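Local structure of G protein alpha subunit (4FID) at residues S43-N48 with E132-T137; S47-C52 with E124-I129. The protein binds guanine nucleotides as the alpha subunit of a heterotrimeric G protein and probably hydrolyses GTP while relaying signals from membrane receptors. All coordinates share one frame; numbering follows the deposited sequence.

Interaction 1 (S43-N48 with E132-T137); sequences SSICSN and EDYVPT
The hydroxyl end of Tyr-134 lies against the aliphatic branches of a buried isoleucine, so that the tyrosine's nearest approach to Ile-45 is made by its polar oxygen. This happens in the all-helical domain of a G-alpha subunit, where helix 42-62 meets the loop linking helices 126-129 and 138-143. The Tyr-134 OH is 3.7 Å from Ile-45 CD1 and 3.8 Å from Ile-45 CG2, so both branches of the isoleucine touch the same oxygen. The two side chains cross at about a right angle. Tyr-134 is buried, and its hydroxyl is satisfied by a hydrogen bond with Asp-140 of the following helix, which helps to fix where the phenol end lies. On the tyrosine side, CG is anti to the backbone N (chi1 159°), which carries the ring from the loop toward the helix. Two residues on, Pro-136 N lies against one face of the ring, offset toward the rim, 3.6 Å from the plane of the Tyr-134 ring. The same proline packs on the isoleucine, so Ile-45 CD1 touches both loop residues. One residue further along the helix, Cys-46 makes a sulfur-aromatic contact of oblique geometry, its SG 5.3 Å from the centroid of the Tyr-134 ring. Beyond this packing the loop has polar ties as well: the Pro-136 carbonyl accepts a hydrogen bond from Arg-38, and Thr-137 N-caps helix 138-143. The nearest approach of the cysteine to the tyrosine is at the ring carbon CE2, 4.2 Å from Cys-46 SG.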
ATOM      1  N   SER A  43      18.121   7.892   3.057  1.00 40.93           N
ATOM      2  CA  SER A  43      18.227   8.826   1.931  1.00 41.26           C
ATOM      3  C   SER A  43      16.936   8.978   1.171  1.00 40.53           C
ATOM      4  O   SER A  43      16.573  10.082   0.778  1.00 46.99           O
ATOM      5  CB  SER A  43      19.359   8.456   0.981  1.00 44.26           C
ATOM      6  OG  SER A  43      20.568   9.031   1.447  1.00 53.54           O
ATOM      7  N   SER A  44      16.227   7.877   0.977  1.00 35.54           N
ATOM      8  CA  SER A  44      15.006   7.957   0.205  1.00 35.25           C
ATOM      9  C   SER A  44      13.940   8.654   1.034  1.00 34.15           C
ATOM     10  O   SER A  44      13.143   9.428   0.501  1.00 40.14           O
ATOM     11  CB  SER A  44      14.541   6.585  -0.280  1.00 34.62           C
ATOM     12  OG  SER A  44      13.847   5.912   0.737  1.00 43.00           O
ATOM     13  N   ILE A  45      13.932   8.412   2.338  1.00 31.94           N
ATOM     14  CA  ILE A  45      12.989   9.117   3.200  1.00 33.92           C
ATOM     15  C   ILE A  45      13.285  10.614   3.209  1.00 32.01           C
ATOM     16  O   ILE A  45      12.382  11.443   3.029  1.00 30.70           O
ATOM     17  CB  ILE A  45      12.998   8.581   4.626  1.00 32.93           C
ATOM     18  CG1 ILE A  45      12.440   7.154   4.640  1.00 26.35           C
ATOM     19  CG2 ILE A  45      12.192   9.513   5.538  1.00 30.68           C
ATOM     20  CD1 ILE A  45      12.646   6.449   5.966  1.00 30.65           C
ATOM     21  N   CYS A  46      14.553  10.961   3.383  1.00 24.24           N
ATOM     22  CA  CYS A  46      14.926  12.368   3.366  1.00 31.76           C
ATOM     23  C   CYS A  46      14.620  13.018   2.012  1.00 39.06           C
ATOM     24  O   CYS A  46      14.130  14.139   1.948  1.00 47.10           O
ATOM     25  CB  CYS A  46      16.388  12.558   3.793  1.00 25.67           C
ATOM     26  SG  CYS A  46      16.659  12.166   5.559  1.00 47.55           S
ATOM     27  N   SER A  47      14.884  12.293   0.936  1.00 37.20           N
ATOM     28  CA  SER A  47      14.557  12.752  -0.408  1.00 39.48           C
ATOM     29  C   SER A  47      13.042  12.969  -0.622  1.00 35.09           C
ATOM     30  O   SER A  47      12.616  14.006  -1.163  1.00 36.17           O
ATOM     31  CB  SER A  47      15.101  11.752  -1.433  1.00 38.41           C
ATOM     32  OG  SER A  47      14.840  12.189  -2.748  1.00 38.39           O
ATOM     33  N   ASN A  48      12.242  11.982  -0.222  1.00 23.99           N
ATOM     34  CA  ASN A  48      10.784  12.082  -0.307  1.00 30.72           C
ATOM     35  C   ASN A  48      10.203  13.312   0.414  1.00 38.79           C
ATOM     36  O   ASN A  48       9.176  13.846  -0.006  1.00 39.88           O
ATOM     37  CB  ASN A  48      10.118  10.828   0.261  1.00 34.26           C
ATOM     38  CG  ASN A  48      10.330   9.617  -0.593  1.00 46.07           C
ATOM     39  OD1 ASN A  48      10.810   9.728  -1.720  1.00 50.87           O
ATOM     40  ND2 ASN A  48       9.974   8.445  -0.074  1.00 50.25           N
ATOM     41  N   GLU A 132      20.365  15.585  12.448  1.00 73.60           N
ATOM     42  CA  GLU A 132      21.626  15.143  11.872  1.00 78.09           C
ATOM     43  C   GLU A 132      21.900  13.659  12.131  1.00 74.49           C
ATOM     44  O   GLU A 132      22.454  12.971  11.279  1.00 76.77           O
ATOM     45  CB  GLU A 132      22.797  16.031  12.332  1.00 82.62           C
ATOM     46  CG  GLU A 132      23.095  15.999  13.822  1.00 89.18           C
ATOM     47  CD  GLU A 132      24.489  16.525  14.149  1.00 98.63           C
ATOM     48  OE1 GLU A 132      25.279  16.731  13.197  1.00 99.10           O
ATOM     49  OE2 GLU A 132      24.791  16.733  15.351  1.00100.89           O
ATOM     50  N   ASP A 133      21.488  13.160  13.291  1.00 72.57           N
ATOM     51  CA  ASP A 133      21.774  11.775  13.655  1.00 79.74           C
ATOM     52  C   ASP A 133      20.597  10.838  13.405  1.00 70.32           C
ATOM     53  O   ASP A 133      20.627   9.673  13.812  1.00 71.58           O
ATOM     54  CB  ASP A 133      22.176  11.687  15.125  1.00 96.77           C
ATOM     55  CG  ASP A 133      21.044  12.083  16.062  1.00103.82           C
ATOM     56  OD1 ASP A 133      20.529  13.214  15.923  1.00104.60           O
ATOM     57  OD2 ASP A 133      20.677  11.266  16.938  1.00107.05           O
ATOM     58  N   TYR A 134      19.570  11.358  12.739  1.00 59.27           N
ATOM     59  CA  TYR A 134      18.316  10.643  12.503  1.00 48.74           C
ATOM     60  C   TYR A 134      18.507   9.257  11.901  1.00 46.60           C
ATOM     61  O   TYR A 134      19.132   9.104  10.860  1.00 48.27           O
ATOM     62  CB  TYR A 134      17.377  11.491  11.614  1.00 46.49           C
ATOM     63  CG  TYR A 134      16.303  10.706  10.888  1.00 40.14           C
ATOM     64  CD1 TYR A 134      15.272  10.097  11.593  1.00 37.07           C
ATOM     65  CD2 TYR A 134      16.318  10.573   9.491  1.00 40.27           C
ATOM     66  CE1 TYR A 134      14.294   9.365  10.947  1.00 39.41           C
ATOM     67  CE2 TYR A 134      15.325   9.840   8.819  1.00 34.76           C
ATOM     68  CZ  TYR A 134      14.319   9.240   9.566  1.00 34.15           C
ATOM     69  OH  TYR A 134      13.324   8.522   8.975  1.00 26.19           O
ATOM     70  N   VAL A 135      17.968   8.247  12.574  1.00 46.33           N
ATOM     71  CA  VAL A 135      17.882   6.902  12.019  1.00 50.36           C
ATOM     72  C   VAL A 135      16.395   6.532  11.942  1.00 51.20           C
ATOM     73  O   VAL A 135      15.659   6.692  12.922  1.00 49.92           O
ATOM     74  CB  VAL A 135      18.747   5.858  12.824  1.00 47.00           C
ATOM     75  CG1 VAL A 135      18.551   6.003  14.317  1.00 53.96           C
ATOM     76  CG2 VAL A 135      18.458   4.437  12.401  1.00 44.63           C
ATOM     77  N   PRO A 136      15.936   6.087  10.757  1.00 49.12           N
ATOM     78  CA  PRO A 136      14.524   5.742  10.551  1.00 39.75           C
ATOM     79  C   PRO A 136      14.034   4.702  11.542  1.00 35.75           C
ATOM     80  O   PRO A 136      14.774   3.796  11.907  1.00 38.22           O
ATOM     81  CB  PRO A 136      14.507   5.171   9.127  1.00 34.50           C
ATOM     82  CG  PRO A 136      15.614   5.866   8.442  1.00 40.79           C
ATOM     83  CD  PRO A 136      16.699   5.993   9.502  1.00 48.34           C
ATOM     84  N   THR A 137      12.786   4.846  11.970  1.00 41.93           N
ATOM     85  CA  THR A 137      12.143   3.866  12.830  1.00 32.51           C
ATOM     86  C   THR A 137      11.336   2.875  11.977  1.00 35.27           C
ATOM     87  O   THR A 137      11.113   3.099  10.787  1.00 31.54           O
ATOM     88  CB  THR A 137      11.168   4.568  13.768  1.00 32.11           C
ATOM     89  OG1 THR A 137      10.029   5.028  13.013  1.00 31.96           O
ATOM     90  CG2 THR A 137      11.823   5.732  14.442  1.00 34.58           C
TER

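Interaction 2 (S47-C52 with E124-I129); sequences SNVVTC and ENVKRI
Val-49 divides its two methyl groups between two residues of the short helix 126-129. With CG1 anti to the backbone N (chi1 168°), the valine sends that methyl to Val-126 and the other, CG2, to Ile-129. Val-49 CG1 meets Val-126 CG2 at 4.0 Å, the two side chains crossing at about a right angle. Val-126 itself has chi1 near 77°, which places CG1 between the backbone N and the carbonyl carbon and leaves CG2 to make the contact. Toward Ile-129 the approach is tip to tip: Val-49 CG2 lies 4.0 Å from Ile-129 CG2 and 4.1 Å from Ile-129 CD1, so both ends of the forked isoleucine share one methyl. Away from the interface, Arg-128 NH2 donates a nearly straight hydrogen bond of 2.8 Å to Asn-125 OD1. The oxygen lies close to the guanidinium plane, whereas the donor stands above the amide's carbonyl plane. Through NH1, Arg-128 also forms a salt bridge with Asp-140, joining the short helix to helix 138-143. Valine and isoleucine branches packed between helices in this way form part of the hydrophobic interior of the G-alpha all-helical domain.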
ATOM      1  N   SER A  47      14.884  12.293   0.936  1.00 37.20           N
ATOM      2  CA  SER A  47      14.557  12.752  -0.408  1.00 39.48           C
ATOM      3  C   SER A  47      13.042  12.969  -0.622  1.00 35.09           C
ATOM      4  O   SER A  47      12.616  14.006  -1.163  1.00 36.17           O
ATOM      5  CB  SER A  47      15.101  11.752  -1.433  1.00 38.41           C
ATOM      6  OG  SER A  47      14.840  12.189  -2.748  1.00 38.39           O
ATOM      7  N   ASN A  48      12.242  11.982  -0.222  1.00 23.99           N
ATOM      8  CA  ASN A  48      10.784  12.082  -0.307  1.00 30.72           C
ATOM      9  C   ASN A  48      10.203  13.312   0.414  1.00 38.79           C
ATOM     10  O   ASN A  48       9.176  13.846  -0.006  1.00 39.88           O
ATOM     11  CB  ASN A  48      10.118  10.828   0.261  1.00 34.26           C
ATOM     12  CG  ASN A  48      10.330   9.617  -0.593  1.00 46.07           C
ATOM     13  OD1 ASN A  48      10.810   9.728  -1.720  1.00 50.87           O
ATOM     14  ND2 ASN A  48       9.974   8.445  -0.074  1.00 50.25           N
ATOM     15  N   VAL A  49      10.838  13.736   1.508  1.00 38.18           N
ATOM     16  CA  VAL A  49      10.362  14.906   2.232  1.00 39.93           C
ATOM     17  C   VAL A  49      10.350  16.086   1.277  1.00 38.72           C
ATOM     18  O   VAL A  49       9.343  16.791   1.158  1.00 36.53           O
ATOM     19  CB  VAL A  49      11.212  15.241   3.514  1.00 41.38           C
ATOM     20  CG1 VAL A  49      10.858  16.625   4.058  1.00 40.10           C
ATOM     21  CG2 VAL A  49      11.031  14.184   4.605  1.00 29.62           C
ATOM     22  N   VAL A  50      11.462  16.276   0.568  1.00 40.27           N
ATOM     23  CA  VAL A  50      11.613  17.432  -0.314  1.00 38.36           C
ATOM     24  C   VAL A  50      10.811  17.290  -1.610  1.00 41.33           C
ATOM     25  O   VAL A  50      10.084  18.216  -2.006  1.00 38.46           O
ATOM     26  CB  VAL A  50      13.089  17.738  -0.627  1.00 40.09           C
ATOM     27  CG1 VAL A  50      13.197  18.859  -1.650  1.00 37.31           C
ATOM     28  CG2 VAL A  50      13.853  18.100   0.654  1.00 39.28           C
ATOM     29  N   THR A  51      10.917  16.135  -2.262  1.00 39.46           N
ATOM     30  CA  THR A  51      10.251  15.969  -3.550  1.00 36.62           C
ATOM     31  C   THR A  51       8.722  16.044  -3.434  1.00 39.28           C
ATOM     32  O   THR A  51       8.077  16.661  -4.276  1.00 43.68           O
ATOM     33  CB  THR A  51      10.725  14.701  -4.324  1.00 33.42           C
ATOM     34  OG1 THR A  51      10.227  13.507  -3.704  1.00 39.05           O
ATOM     35  CG2 THR A  51      12.237  14.649  -4.380  1.00 26.51           C
ATOM     36  N   CYS A  52       8.151  15.441  -2.389  1.00 36.56           N
ATOM     37  CA  CYS A  52       6.707  15.538  -2.135  1.00 32.06           C
ATOM     38  C   CYS A  52       6.249  16.972  -1.936  1.00 35.72           C
ATOM     39  O   CYS A  52       5.119  17.305  -2.277  1.00 40.15           O
ATOM     40  CB  CYS A  52       6.299  14.748  -0.893  1.00 34.29           C
ATOM     41  SG  CYS A  52       6.192  12.947  -1.057  1.00 37.52           S
ATOM     42  N   GLU A 124       4.551  15.800   8.877  1.00 32.73           N
ATOM     43  CA  GLU A 124       4.303  15.810  10.308  1.00 31.46           C
ATOM     44  C   GLU A 124       5.482  15.302  11.121  1.00 36.69           C
ATOM     45  O   GLU A 124       5.520  15.468  12.338  1.00 39.25           O
ATOM     46  CB  GLU A 124       3.040  15.025  10.629  1.00 31.54           C
ATOM     47  CG  GLU A 124       1.791  15.720  10.105  1.00 40.37           C
ATOM     48  CD  GLU A 124       0.550  14.861  10.168  1.00 52.39           C
ATOM     49  OE1 GLU A 124       0.626  13.683  10.586  1.00 53.63           O
ATOM     50  OE2 GLU A 124      -0.516  15.377   9.785  1.00 61.60           O
ATOM     51  N   ASN A 125       6.449  14.688  10.444  1.00 36.72           N
ATOM     52  CA  ASN A 125       7.580  14.067  11.118  1.00 30.02           C
ATOM     53  C   ASN A 125       8.902  14.721  10.768  1.00 34.39           C
ATOM     54  O   ASN A 125       9.969  14.182  11.095  1.00 34.76           O
ATOM     55  CB  ASN A 125       7.625  12.565  10.821  1.00 29.92           C
ATOM     56  CG  ASN A 125       6.668  11.766  11.703  1.00 36.13           C
ATOM     57  OD1 ASN A 125       7.027  11.371  12.803  1.00 39.05           O
ATOM     58  ND2 ASN A 125       5.449  11.531  11.221  1.00 36.87           N
ATOM     59  N   VAL A 126       8.824  15.891  10.123  1.00 34.42           N
ATOM     60  CA  VAL A 126      10.009  16.569   9.588  1.00 37.47           C
ATOM     61  C   VAL A 126      11.054  16.989  10.641  1.00 39.33           C
ATOM     62  O   VAL A 126      12.255  16.859  10.405  1.00 39.48           O
ATOM     63  CB  VAL A 126       9.642  17.763   8.689  1.00 36.07           C
ATOM     64  CG1 VAL A 126       9.230  18.969   9.522  1.00 34.69           C
ATOM     65  CG2 VAL A 126      10.818  18.109   7.800  1.00 33.97           C
ATOM     66  N   LYS A 127      10.599  17.474  11.793  1.00 48.95           N
ATOM     67  CA  LYS A 127      11.511  17.844  12.875  1.00 52.07           C
ATOM     68  C   LYS A 127      12.424  16.677  13.236  1.00 51.20           C
ATOM     69  O   LYS A 127      13.597  16.870  13.514  1.00 48.75           O
ATOM     70  CB  LYS A 127      10.745  18.292  14.118  1.00 57.67           C
ATOM     71  CG  LYS A 127      10.001  19.617  13.998  1.00 68.98           C
ATOM     72  CD  LYS A 127       9.087  19.816  15.213  1.00 76.70           C
ATOM     73  CE  LYS A 127       8.378  21.171  15.215  1.00 81.37           C
ATOM     74  NZ  LYS A 127       7.369  21.279  16.321  1.00 81.41           N
ATOM     75  N   ARG A 128      11.882  15.464  13.223  1.00 52.37           N
ATOM     76  CA  ARG A 128      12.656  14.286  13.591  1.00 49.52           C
ATOM     77  C   ARG A 128      13.465  13.686  12.435  1.00 52.83           C
ATOM     78  O   ARG A 128      14.490  13.053  12.665  1.00 56.86           O
ATOM     79  CB  ARG A 128      11.749  13.230  14.217  1.00 50.93           C
ATOM     80  CG  ARG A 128      12.472  11.950  14.644  1.00 55.73           C
ATOM     81  CD  ARG A 128      11.482  10.910  15.190  1.00 54.60           C
ATOM     82  NE  ARG A 128      10.381  10.708  14.253  1.00 47.35           N
ATOM     83  CZ  ARG A 128      10.311   9.732  13.354  1.00 35.54           C
ATOM     84  NH1 ARG A 128      11.257   8.816  13.275  1.00 33.34           N
ATOM     85  NH2 ARG A 128       9.270   9.672  12.541  1.00 30.92           N
ATOM     86  N   ILE A 129      13.006  13.881  11.199  1.00 53.18           N
ATOM     87  CA  ILE A 129      13.689  13.322  10.027  1.00 54.34           C
ATOM     88  C   ILE A 129      14.885  14.186   9.640  1.00 56.39           C
ATOM     89  O   ILE A 129      15.891  13.689   9.125  1.00 54.04           O
ATOM     90  CB  ILE A 129      12.733  13.199   8.803  1.00 47.66           C
ATOM     91  CG1 ILE A 129      11.665  12.134   9.039  1.00 41.47           C
ATOM     92  CG2 ILE A 129      13.502  12.882   7.519  1.00 50.66           C
ATOM     93  CD1 ILE A 129      10.448  12.338   8.166  1.00 33.77           C
TER

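How the interactions relate
Helix 42-62 serves both contacts, which share Ser-47 and Asn-48 and have centres 8 Å apart. Ile-129 bridges them: its CG2, used on Val-49 in interaction 2, is 3.8 Å from Cys-46 SG of interaction 1. The two contacts thus form one continuous packed surface, illustrating how a long helix can hold a short helix and its following loop. Asp-140 adds a polar link, since a single oxygen, Asp-140 OD2, pairs with both Tyr-134 OH and Arg-128 NH1. Neither contact reaches the nucleotide: the side chain of Ile-45 is about 9 Å from bound GDP and that of Ile-129 about 12 Å. His-143 and Arg-145, which bind GDP, each lie about 8 Å from Ile-45, side chain to side chain.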